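Local coordinates for protein PHOX (Pseudomonas fluorescens, PDB 4A9V) that hydrolyses phosphate esters as an alkaline phosphatase, using a complex iron-calcium cofactor in a beta-propeller fold, at residues Asp69-Glu75 against Thr534-Pro540; Thr544-Gln550 against Ser571-Thr577; Glu273-Ala278 against Pro386-Val391; Glu117-Glu123 against Ser137-Ile143. All blocks are in the same frame, centred on the assembly; numbering follows the deposited sequence.

Contact 1 of 4, residues Asp69-Glu75 against Thr534-Pro540; sequences DGMSLFE and TGISFSP. With LI (lithium ion), chain D; EDO (1,2-ethanediol), chain O.
Thr534 OG1 donates a short hydrogen bond to Asp69 OD1, 2.6 Å long, and meets the carboxylate from above its plane, 36° out of it. The same carboxylate holds a lithium ion with both oxygens, OD1 at 2.4 Å and OD2 at 2.2 Å, while Gln550 adds a weak bond to OD2; Asp69 also belongs to the pocket of the mu-oxo-diiron centre. A valine in place of Thr534 would lack the hydroxyl and would probably leave Asp69 OD1 without this donor, its carboxylate held less firmly at the ion.

Behind this polar end the two strands run parallel, 11° apart, and a water does what a direct backbone bond might: it accepts from Met71 N at 2.9 Å and from Ile536 N at 3.0 Å. Gly535 allows the close approach, since any CB there would collide with Asp69 O. Met71, extended beyond CG (chi2 -176°), lays CE 3.6 Å from Gly535 C. Farther along, Leu73 CD2 reaches Pro540 CD at 3.8 Å, the two side chains crossing at about a right angle.

The pair illustrates how propeller blades meet. Strands 68-76 and 532-538 are end strands of two separate antiparallel sheets; Met71 and Leu73 also pack on Phe546 of strand 544-550, and Met71 on Met85 and Ile87 of strand 82-89.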
# COMPACT_ATOMS: atom_id res chain seq x y z
N ASP A 69 -7.51 2.60 1.13
CA ASP A 69 -6.44 1.86 0.50
C ASP A 69 -6.14 0.62 1.36
O ASP A 69 -7.04 -0.14 1.70
CB ASP A 69 -5.25 2.80 0.26
CG ASP A 69 -4.35 2.37 -0.88
OD1 ASP A 69 -4.27 1.15 -1.15
OD2 ASP A 69 -3.70 3.26 -1.49
N GLY A 70 -4.89 0.42 1.78
CA GLY A 70 -4.57 -0.76 2.59
C GLY A 70 -5.30 -0.76 3.92
O GLY A 70 -5.61 0.29 4.47
N MET A 71 -5.55 -1.96 4.44
CA MET A 71 -6.30 -2.12 5.68
C MET A 71 -6.04 -3.47 6.30
O MET A 71 -5.76 -4.46 5.62
CB MET A 71 -7.80 -1.94 5.43
CG MET A 71 -8.37 -2.91 4.43
SD MET A 71 -10.12 -2.53 4.12
CE MET A 71 -10.49 -3.74 2.86
N SER A 72 -6.18 -3.52 7.61
CA SER A 72 -6.12 -4.76 8.36
C SER A 72 -7.30 -4.87 9.31
O SER A 72 -7.78 -3.86 9.86
CB SER A 72 -4.83 -4.84 9.19
OG SER A 72 -3.67 -4.94 8.38
N LEU A 73 -7.67 -6.11 9.61
CA LEU A 73 -8.68 -6.42 10.60
C LEU A 73 -8.01 -7.09 11.81
O LEU A 73 -7.19 -8.00 11.65
CB LEU A 73 -9.75 -7.34 9.98
CG LEU A 73 -10.90 -7.74 10.91
CD1 LEU A 73 -12.18 -7.94 10.13
CD2 LEU A 73 -10.58 -9.00 11.71
N PHE A 74 -8.40 -6.63 12.99
CA PHE A 74 -7.90 -7.14 14.26
C PHE A 74 -9.05 -7.78 15.03
O PHE A 74 -10.01 -7.12 15.38
CB PHE A 74 -7.32 -5.99 15.10
CG PHE A 74 -6.09 -5.36 14.49
CD1 PHE A 74 -6.20 -4.40 13.49
CD2 PHE A 74 -4.82 -5.75 14.90
CE1 PHE A 74 -5.07 -3.86 12.91
CE2 PHE A 74 -3.69 -5.21 14.32
CZ PHE A 74 -3.81 -4.27 13.32
N GLU A 75 -8.93 -9.07 15.30
CA GLU A 75 -9.82 -9.79 16.22
C GLU A 75 -9.94 -9.02 17.52
O GLU A 75 -8.93 -8.60 18.06
CB GLU A 75 -9.22 -11.16 16.54
CG GLU A 75 -9.27 -12.14 15.38
CD GLU A 75 -8.32 -13.31 15.56
OE1 GLU A 75 -8.63 -14.20 16.38
OE2 GLU A 75 -7.28 -13.34 14.88
N THR A 534 -8.31 -2.14 -4.16
CA THR A 534 -7.18 -2.06 -3.26
C THR A 534 -7.66 -2.24 -1.82
O THR A 534 -8.77 -1.85 -1.49
CB THR A 534 -6.43 -0.73 -3.45
OG1 THR A 534 -5.21 -0.77 -2.71
CG2 THR A 534 -7.29 0.46 -3.06
N GLY A 535 -6.80 -2.81 -0.98
CA GLY A 535 -7.18 -3.10 0.39
C GLY A 535 -7.87 -4.45 0.47
O GLY A 535 -8.84 -4.70 -0.25
N ILE A 536 -7.38 -5.32 1.34
CA ILE A 536 -8.00 -6.62 1.55
C ILE A 536 -7.82 -7.06 2.99
O ILE A 536 -6.73 -6.92 3.56
CB ILE A 536 -7.49 -7.67 0.55
CG1 ILE A 536 -8.23 -8.99 0.74
CG2 ILE A 536 -5.98 -7.86 0.65
CD1 ILE A 536 -7.99 -9.97 -0.39
N SER A 537 -8.90 -7.55 3.59
CA SER A 537 -8.87 -8.18 4.92
C SER A 537 -9.92 -9.27 4.93
O SER A 537 -10.90 -9.18 4.21
CB SER A 537 -9.20 -7.16 6.01
OG SER A 537 -8.30 -6.07 6.02
N PHE A 538 -9.76 -10.26 5.80
CA PHE A 538 -10.77 -11.28 6.00
C PHE A 538 -11.28 -11.22 7.44
O PHE A 538 -10.51 -11.01 8.37
CB PHE A 538 -10.19 -12.66 5.71
CG PHE A 538 -9.93 -12.91 4.26
CD1 PHE A 538 -8.74 -12.48 3.67
CD2 PHE A 538 -10.86 -13.56 3.47
CE1 PHE A 538 -8.54 -12.63 2.31
CE2 PHE A 538 -10.67 -13.70 2.11
CZ PHE A 538 -9.49 -13.26 1.54
N SER A 539 -12.54 -11.58 7.64
CA SER A 539 -12.99 -11.94 8.97
C SER A 539 -12.19 -13.17 9.43
O SER A 539 -11.78 -13.98 8.61
CB SER A 539 -14.48 -12.24 8.96
OG SER A 539 -14.77 -13.28 8.05
N PRO A 540 -12.11 -13.38 10.75
CA PRO A 540 -11.36 -14.55 11.21
C PRO A 540 -11.90 -15.87 10.68
O PRO A 540 -11.11 -16.74 10.29
CB PRO A 540 -11.46 -14.44 12.73
CG PRO A 540 -11.50 -12.96 12.96
CD PRO A 540 -12.33 -12.41 11.83
LI LI D . -2.68 1.85 -2.84
C1 EDO O . -6.15 -10.60 15.59
O1 EDO O . -6.86 -10.55 14.23
C2 EDO O . -4.99 -9.59 15.58
O2 EDO O . -4.80 -9.06 16.90
O HOH W 1 -5.03 -4.38 2.96
O HOH W 2 -2.26 2.93 -3.61
O HOH W 3 -1.93 0.29 -2.31

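Contact 2 of 4, residues Thr544-Gln550 against Ser571-Thr577; sequences TLFVGIQ and SSVMAIT
Met574 sits opposite Val547 in an antiparallel hydrogen-bonded pair, and its side chain can be followed outward atom by atom. CB lies 3.6 Å from Val547 O and also meets the CG1 methyl of Val547. CG, placed beside the backbone N (chi1 -50°), comes 3.8 Å from Ile549 CG1. There the chain folds twice, with chi2 and chi3 both near -60°, and SD and CE turn away from strand 544-550, the residue packing also on Val34 of strand 30-37.

Val547, Ile549 and Ile576 share this face of the sheet, where Val547 CG1 touches Ile576 CG1 at 3.9 Å. On the other face Ala575 CB touches both Thr544 CG2 at 3.9 Å and Phe546 CE1 at 4.1 Å, while that same Thr544 methyl covers the rim of one face of the Phe546 ring.

Six backbone bonds set the register, two for each of the pairs Leu545-Ile576, Val547-Met574 and Ile549-Ser572. The one from Ile549 N to Ser572 O, 2.8 Å long, is nearly straight at hydrogen (174°) and arrives almost along the C=O axis.

These are the two middle strands of a four-stranded propeller blade. Strand 532-538 flanks 544-550, and strand 30-37, from near the N-terminus, flanks 572-578, so distant parts of the chain complete one sheet, as in the "velcro" closure of beta-propellers.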
# COMPACT_ATOMS: atom_id res chain seq x y z
N THR A 544 -16.20 -13.55 5.34
CA THR A 544 -16.31 -12.22 4.78
C THR A 544 -14.95 -11.76 4.29
O THR A 544 -13.95 -11.85 5.01
CB THR A 544 -16.86 -11.20 5.80
OG1 THR A 544 -18.12 -11.66 6.29
CG2 THR A 544 -17.05 -9.83 5.16
N LEU A 545 -14.91 -11.31 3.04
CA LEU A 545 -13.73 -10.69 2.46
C LEU A 545 -14.03 -9.21 2.31
O LEU A 545 -15.01 -8.84 1.66
CB LEU A 545 -13.44 -11.34 1.09
CG LEU A 545 -12.14 -10.95 0.35
CD1 LEU A 545 -11.90 -11.90 -0.82
CD2 LEU A 545 -12.17 -9.52 -0.15
N PHE A 546 -13.25 -8.37 2.99
CA PHE A 546 -13.38 -6.92 2.88
C PHE A 546 -12.40 -6.42 1.83
O PHE A 546 -11.23 -6.80 1.84
CB PHE A 546 -13.08 -6.26 4.23
CG PHE A 546 -13.98 -6.72 5.35
CD1 PHE A 546 -15.22 -6.14 5.53
CD2 PHE A 546 -13.58 -7.72 6.23
CE1 PHE A 546 -16.03 -6.52 6.59
CE2 PHE A 546 -14.39 -8.10 7.28
CZ PHE A 546 -15.63 -7.51 7.45
N VAL A 547 -12.87 -5.58 0.91
CA VAL A 547 -12.04 -5.10 -0.18
C VAL A 547 -12.39 -3.64 -0.46
O VAL A 547 -13.55 -3.24 -0.37
CB VAL A 547 -12.20 -5.97 -1.45
CG1 VAL A 547 -13.63 -5.96 -1.96
CG2 VAL A 547 -11.23 -5.53 -2.54
N GLY A 548 -11.38 -2.84 -0.77
CA GLY A 548 -11.58 -1.43 -1.06
C GLY A 548 -11.81 -1.12 -2.53
O GLY A 548 -11.19 -1.71 -3.43
N ILE A 549 -12.68 -0.15 -2.75
CA ILE A 549 -12.91 0.46 -4.04
C ILE A 549 -12.49 1.92 -3.92
O ILE A 549 -13.12 2.70 -3.22
CB ILE A 549 -14.40 0.36 -4.43
CG1 ILE A 549 -14.86 -1.10 -4.51
CG2 ILE A 549 -14.65 1.10 -5.74
CD1 ILE A 549 -14.08 -1.97 -5.48
N GLN A 550 -11.35 2.23 -4.51
CA GLN A 550 -10.70 3.52 -4.33
C GLN A 550 -10.93 4.41 -5.55
O GLN A 550 -10.84 3.96 -6.69
CB GLN A 550 -9.19 3.32 -4.09
CG GLN A 550 -8.48 4.56 -3.60
CD GLN A 550 -6.98 4.44 -3.69
OE1 GLN A 550 -6.43 4.09 -4.74
NE2 GLN A 550 -6.28 4.78 -2.60
N SER A 571 -15.35 6.56 -2.51
CA SER A 571 -14.51 5.42 -2.14
C SER A 571 -15.15 4.68 -0.99
O SER A 571 -15.65 5.30 -0.04
CB SER A 571 -13.12 5.90 -1.72
OG SER A 571 -12.41 6.46 -2.81
N SER A 572 -15.16 3.36 -1.08
CA SER A 572 -15.86 2.53 -0.11
C SER A 572 -15.08 1.27 0.19
O SER A 572 -14.35 0.76 -0.66
CB SER A 572 -17.24 2.15 -0.65
OG SER A 572 -18.03 3.29 -0.91
N VAL A 573 -15.28 0.76 1.40
CA VAL A 573 -14.90 -0.59 1.76
C VAL A 573 -16.13 -1.46 1.61
O VAL A 573 -17.20 -1.15 2.15
CB VAL A 573 -14.36 -0.65 3.20
CG1 VAL A 573 -14.01 -2.08 3.59
CG2 VAL A 573 -13.14 0.25 3.35
N MET A 574 -15.97 -2.55 0.86
CA MET A 574 -17.05 -3.50 0.59
C MET A 574 -16.85 -4.75 1.42
O MET A 574 -15.73 -5.18 1.65
CB MET A 574 -17.05 -3.88 -0.90
CG MET A 574 -17.03 -2.71 -1.85
SD MET A 574 -18.42 -1.57 -1.66
CE MET A 574 -19.79 -2.62 -2.11
N ALA A 575 -17.97 -5.37 1.79
CA ALA A 575 -17.99 -6.69 2.39
C ALA A 575 -18.53 -7.70 1.39
O ALA A 575 -19.65 -7.53 0.89
CB ALA A 575 -18.85 -6.69 3.64
N ILE A 576 -17.72 -8.69 1.04
CA ILE A 576 -18.08 -9.72 0.09
C ILE A 576 -18.34 -11.02 0.85
O ILE A 576 -17.52 -11.45 1.66
CB ILE A 576 -16.94 -9.98 -0.92
CG1 ILE A 576 -16.42 -8.67 -1.54
CG2 ILE A 576 -17.36 -11.01 -1.95
CD1 ILE A 576 -17.46 -7.82 -2.24
N THR A 577 -19.50 -11.63 0.60
CA THR A 577 -19.90 -12.85 1.27
C THR A 577 -20.51 -13.82 0.26
O THR A 577 -20.89 -13.44 -0.85
CB THR A 577 -20.92 -12.56 2.39
OG1 THR A 577 -22.03 -11.85 1.83
CG2 THR A 577 -20.30 -11.74 3.51

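Contact 3 of 4, residues Glu273-Ala278 against Pro386-Val391; sequences ENAALA and PEWIVV. With CA (calcium ion), chain Q; CA (calcium ion), chain R; FEO (mu-oxo-diiron), chain S.
Glu387 OE2 is gripped by three metals at once: iron FE2 of the mu-oxo-diiron group at 2.2 Å, one calcium ion at 2.5 Å and a second calcium ion at 2.8 Å. Glu387 OE1 also binds the nearer of these calciums, whereas Glu273 spreads its two oxygens over different metals, OE1 on iron FE2 at 2.0 Å and OE2 on the other calcium at 2.3 Å. The carboxylates stand almost perpendicular, 85° apart, and their shared ions bring Glu273 OE1 and Glu387 OE2 to 3.0 Å without any hydrogen bond. Glu273 gets there by placing CG anti to the backbone N (chi1 -176°) and then bending sharply at chi2.

A second shell fixes the backbones that carry these ligands. Asn274 uses its amide twice on Ile389: ND2 donates to Ile389 O at 2.8 Å, with the acceptor lying in the amide plane, while OD1 accepts from Ile389 N at 2.9 Å, the donor standing 40° above the carbonyl plane. Trp388 turns an edge toward the metals, and NE1 donates to a water that itself binds calcium. Farther from the site, Ala276 CB packs against Ile389 CG2.

Asp292 and Glu194 join them on iron FE2, beside the oxo bridge, and Asp479 and Asp494 add further calcium ligands. Glu387 OE2 and the oxo oxygen, each bound to iron and calcium, together with the bridging carboxylate of Glu273, tie the ions into one cluster, consistent with a composite cofactor whose metals act together in phosphotransfer.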
# COMPACT_ATOMS: atom_id res chain seq x y z
N GLU A 273 5.08 1.09 0.00
CA GLU A 273 3.78 0.55 -0.38
C GLU A 273 3.14 -0.18 0.81
O GLU A 273 2.20 0.33 1.42
CB GLU A 273 3.87 -0.36 -1.59
CG GLU A 273 2.51 -0.83 -2.06
CD GLU A 273 1.90 0.03 -3.15
OE1 GLU A 273 2.65 0.84 -3.75
OE2 GLU A 273 0.68 -0.13 -3.41
N ASN A 274 3.63 -1.37 1.13
CA ASN A 274 3.14 -2.11 2.30
C ASN A 274 4.29 -2.67 3.13
O ASN A 274 5.46 -2.39 2.88
CB ASN A 274 2.07 -3.18 1.93
CG ASN A 274 2.65 -4.55 1.63
OD1 ASN A 274 3.75 -4.68 1.08
ND2 ASN A 274 1.85 -5.59 1.87
N ALA A 275 3.93 -3.39 4.18
CA ALA A 275 4.89 -3.89 5.15
C ALA A 275 4.46 -5.30 5.54
O ALA A 275 3.47 -5.49 6.24
CB ALA A 275 4.93 -2.98 6.36
N ALA A 276 5.12 -6.30 4.97
CA ALA A 276 4.72 -7.69 5.09
C ALA A 276 5.46 -8.36 6.24
O ALA A 276 6.69 -8.47 6.19
CB ALA A 276 4.99 -8.44 3.79
N LEU A 277 4.73 -8.79 7.26
CA LEU A 277 5.34 -9.38 8.45
C LEU A 277 5.67 -10.85 8.25
O LEU A 277 4.85 -11.63 7.77
CB LEU A 277 4.41 -9.22 9.65
CG LEU A 277 4.64 -7.99 10.52
CD1 LEU A 277 5.92 -8.09 11.33
CD2 LEU A 277 4.60 -6.71 9.71
N ALA A 278 6.82 -11.25 8.79
CA ALA A 278 7.20 -12.64 8.93
C ALA A 278 8.04 -12.76 10.19
O ALA A 278 8.21 -11.78 10.93
CB ALA A 278 7.98 -13.09 7.69
N PRO A 386 7.85 -2.09 -7.45
CA PRO A 386 7.34 -2.94 -6.38
C PRO A 386 6.16 -2.31 -5.66
O PRO A 386 6.25 -1.16 -5.21
CB PRO A 386 8.54 -3.06 -5.42
CG PRO A 386 9.73 -2.62 -6.20
CD PRO A 386 9.23 -1.64 -7.21
N GLU A 387 5.07 -3.05 -5.58
CA GLU A 387 3.95 -2.63 -4.75
C GLU A 387 3.79 -3.63 -3.60
O GLU A 387 4.71 -3.75 -2.79
CB GLU A 387 2.70 -2.32 -5.58
CG GLU A 387 2.91 -1.05 -6.40
CD GLU A 387 1.62 -0.43 -6.93
OE1 GLU A 387 1.12 -0.94 -7.96
OE2 GLU A 387 1.12 0.58 -6.36
N TRP A 388 2.66 -4.31 -3.47
CA TRP A 388 2.44 -5.09 -2.25
C TRP A 388 3.27 -6.35 -2.19
O TRP A 388 3.48 -7.03 -3.20
CB TRP A 388 0.98 -5.49 -2.11
CG TRP A 388 0.04 -4.35 -1.82
CD1 TRP A 388 -0.06 -3.14 -2.50
CD2 TRP A 388 -1.12 -4.41 -0.96
NE1 TRP A 388 -1.18 -2.46 -2.09
CE2 TRP A 388 -1.88 -3.19 -1.20
CE3 TRP A 388 -1.65 -5.37 -0.11
CZ2 TRP A 388 -3.09 -2.94 -0.58
CZ3 TRP A 388 -2.89 -5.12 0.49
CH2 TRP A 388 -3.59 -3.94 0.25
N ILE A 389 3.62 -6.73 -0.97
CA ILE A 389 4.29 -7.99 -0.66
C ILE A 389 3.44 -8.77 0.34
O ILE A 389 2.88 -8.18 1.28
CB ILE A 389 5.69 -7.72 -0.08
CG1 ILE A 389 6.54 -6.95 -1.10
CG2 ILE A 389 6.37 -9.03 0.30
CD1 ILE A 389 7.86 -6.44 -0.56
N VAL A 390 3.35 -10.09 0.15
CA VAL A 390 2.69 -10.95 1.12
C VAL A 390 3.53 -12.21 1.33
O VAL A 390 4.31 -12.60 0.47
CB VAL A 390 1.25 -11.35 0.68
CG1 VAL A 390 0.33 -10.14 0.70
CG2 VAL A 390 1.26 -12.05 -0.67
N VAL A 391 3.31 -12.84 2.47
CA VAL A 391 4.02 -14.04 2.86
C VAL A 391 2.98 -15.16 3.03
O VAL A 391 2.02 -15.01 3.79
CB VAL A 391 4.76 -13.81 4.20
CG1 VAL A 391 5.47 -15.09 4.64
CG2 VAL A 391 5.76 -12.67 4.08
CA CA Q . -1.13 0.56 -4.68
CA CA R . -0.51 0.97 -8.27
FE1 FEO S . -0.34 3.87 -3.31
FE2 FEO S . 2.03 2.14 -5.16
O FEO S . 0.22 2.61 -4.69
O HOH W 4 5.55 -3.18 -0.24
O HOH W 3 -1.93 0.29 -2.31
O HOH W 2 -2.26 2.93 -3.61
O HOH W 5 -3.54 -0.03 -4.78
O HOH W 6 -1.93 2.25 -6.52
O HOH W 7 -0.05 3.31 -8.06

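Contact 4 of 4, residues Glu117-Glu123 against Ser137-Ile143; sequences EGVSVIE and SRYNRRI
A beta hairpin forms this contact: strands 118-127 and 130-144, the last two of a four-stranded antiparallel blade of the propeller, pair through Glu117-Glu123 and Ser137-Ile143. Backbone bonds join Val119 with Ile143 and Val121 with Arg141, both hydrogen-bonded pairs.

Arg142 strengthens the pairing with its side chain. Bent at chi2 and chi3 (-54° and -44°), it curls back so that NE donates to Val119 O at 3.0 Å; the oxygen lies in the guanidinium plane, although NE stands well above the carbonyl plane. Val119 O thus takes two donors, the other being Ile143 N at 3.0 Å. Beyond the strands, NH1 binds Ala115 O and Gln63 O. An alanine here would strip away these donors and would probably leave Val119 O with the Ile143 N-H alone of its two donors, and Ala115 O at the end of helix 107-115 without its mate.

Where the second strand breaks into a type I turn, Asn140 OD1 stands in for a backbone acceptor, taking the N-H of Glu123 at 2.9 Å. Ser137 OG accepts from Tyr139 N, an ST turn, and donates to Glu123 OE1 at 2.6 Å, meeting it on the anti side.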
# COMPACT_ATOMS: atom_id res chain seq x y z
N GLU A 117 -6.67 12.38 4.59
CA GLU A 117 -5.61 11.38 4.48
C GLU A 117 -5.22 10.88 5.86
O GLU A 117 -5.53 11.52 6.87
CB GLU A 117 -4.41 11.98 3.75
CG GLU A 117 -4.81 12.57 2.41
CD GLU A 117 -3.67 13.03 1.52
OE1 GLU A 117 -2.50 12.72 1.79
OE2 GLU A 117 -3.98 13.75 0.54
N GLY A 118 -4.55 9.74 5.89
CA GLY A 118 -4.10 9.15 7.15
C GLY A 118 -4.68 7.77 7.32
O GLY A 118 -4.58 6.93 6.42
N VAL A 119 -5.28 7.53 8.49
CA VAL A 119 -5.87 6.25 8.83
C VAL A 119 -7.22 6.50 9.48
O VAL A 119 -7.42 7.48 10.21
CB VAL A 119 -4.93 5.44 9.76
CG1 VAL A 119 -5.59 4.15 10.22
CG2 VAL A 119 -3.62 5.14 9.05
N SER A 120 -8.16 5.61 9.19
CA SER A 120 -9.43 5.53 9.92
C SER A 120 -9.47 4.20 10.66
O SER A 120 -9.39 3.15 10.04
CB SER A 120 -10.59 5.59 8.94
OG SER A 120 -10.60 6.80 8.21
N VAL A 121 -9.55 4.26 11.99
CA VAL A 121 -9.78 3.07 12.81
C VAL A 121 -11.26 2.99 13.13
O VAL A 121 -11.85 3.99 13.56
CB VAL A 121 -8.98 3.11 14.12
CG1 VAL A 121 -9.20 1.84 14.93
CG2 VAL A 121 -7.50 3.31 13.85
N ILE A 122 -11.87 1.84 12.83
CA ILE A 122 -13.29 1.64 13.06
C ILE A 122 -13.55 0.32 13.76
O ILE A 122 -12.82 -0.64 13.58
CB ILE A 122 -14.10 1.70 11.75
CG1 ILE A 122 -13.75 0.54 10.81
CG2 ILE A 122 -13.92 3.05 11.07
CD1 ILE A 122 -14.64 0.48 9.58
N GLU A 123 -14.62 0.28 14.55
CA GLU A 123 -15.16 -0.97 15.05
C GLU A 123 -16.20 -1.52 14.09
O GLU A 123 -17.05 -0.77 13.58
CB GLU A 123 -15.78 -0.78 16.43
CG GLU A 123 -16.36 -2.08 16.98
CD GLU A 123 -16.95 -1.98 18.36
OE1 GLU A 123 -16.54 -1.10 19.14
OE2 GLU A 123 -17.72 -2.90 18.72
N SER A 137 -18.38 3.97 18.49
CA SER A 137 -17.47 3.13 19.27
C SER A 137 -16.36 3.99 19.86
O SER A 137 -15.80 4.84 19.18
CB SER A 137 -16.86 2.05 18.39
OG SER A 137 -15.80 1.40 19.07
N ARG A 138 -15.93 3.63 21.07
CA ARG A 138 -14.81 4.32 21.70
C ARG A 138 -13.49 4.09 20.96
O ARG A 138 -12.54 4.85 21.14
CB ARG A 138 -14.69 3.91 23.16
CG ARG A 138 -14.04 2.55 23.37
CD ARG A 138 -13.71 2.30 24.84
NE ARG A 138 -12.63 3.16 25.32
CZ ARG A 138 -11.36 2.78 25.43
NH1 ARG A 138 -11.03 1.50 25.30
NH2 ARG A 138 -10.44 3.65 25.86
N TYR A 139 -13.44 3.08 20.10
CA TYR A 139 -12.23 2.78 19.34
C TYR A 139 -12.13 3.56 18.03
O TYR A 139 -11.09 3.59 17.40
CB TYR A 139 -12.14 1.28 19.07
CG TYR A 139 -11.94 0.47 20.33
CD1 TYR A 139 -10.70 0.41 20.94
CD2 TYR A 139 -13.02 -0.10 20.99
CE1 TYR A 139 -10.52 -0.27 22.12
CE2 TYR A 139 -12.86 -0.74 22.21
CZ TYR A 139 -11.60 -0.83 22.76
OH TYR A 139 -11.42 -1.47 23.97
N ASN A 140 -13.24 4.13 17.57
CA ASN A 140 -13.23 4.82 16.29
C ASN A 140 -12.31 6.03 16.37
O ASN A 140 -12.37 6.79 17.34
CB ASN A 140 -14.62 5.27 15.88
CG ASN A 140 -15.55 4.11 15.55
OD1 ASN A 140 -15.13 2.95 15.44
ND2 ASN A 140 -16.81 4.44 15.32
N ARG A 141 -11.52 6.26 15.33
CA ARG A 141 -10.52 7.31 15.39
C ARG A 141 -10.08 7.70 14.00
O ARG A 141 -9.88 6.84 13.14
CB ARG A 141 -9.32 6.78 16.17
CG ARG A 141 -8.25 7.81 16.43
CD ARG A 141 -7.07 7.19 17.14
NE ARG A 141 -6.09 8.22 17.43
CZ ARG A 141 -4.99 8.03 18.14
NH1 ARG A 141 -4.61 6.79 18.46
NH2 ARG A 141 -4.23 9.07 18.44
N ARG A 142 -9.86 8.99 13.80
CA ARG A 142 -9.08 9.49 12.67
C ARG A 142 -7.67 9.86 13.12
O ARG A 142 -7.49 10.64 14.05
CB ARG A 142 -9.74 10.69 12.01
CG ARG A 142 -10.97 10.37 11.18
CD ARG A 142 -10.74 9.31 10.11
NE ARG A 142 -9.50 9.49 9.36
CZ ARG A 142 -9.24 10.52 8.57
NH1 ARG A 142 -10.21 11.35 8.21
NH2 ARG A 142 -8.01 10.74 8.12
N ILE A 143 -6.69 9.37 12.37
CA ILE A 143 -5.35 9.90 12.37
C ILE A 143 -5.17 10.54 11.00
O ILE A 143 -5.51 9.92 9.99
CB ILE A 143 -4.32 8.78 12.60
CG1 ILE A 143 -4.58 8.13 13.97
CG2 ILE A 143 -2.91 9.32 12.51
CD1 ILE A 143 -4.08 6.72 14.12

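Along the chain, contact 1 spans the longest loop, with contacts 4 and 3 nested in it one after the other and contact 2 following near the C-terminus. Contacts 1 and 2 are immediate neighbours, centres about 9 Å apart, because strands 532-538 and 544-550 are adjacent in one blade. Contact 4 belongs to the other blade that contact 1 joins, and their centres lie about 14 Å apart. Contact 3 lies nearest the chain's centre; it touches contact 1 through Trp388, and two waters serve both. Contacts 3 and 4 are about 23 Å apart. Strand pairing within blades, the seam between blades and the metal cluster thus follow one another inward.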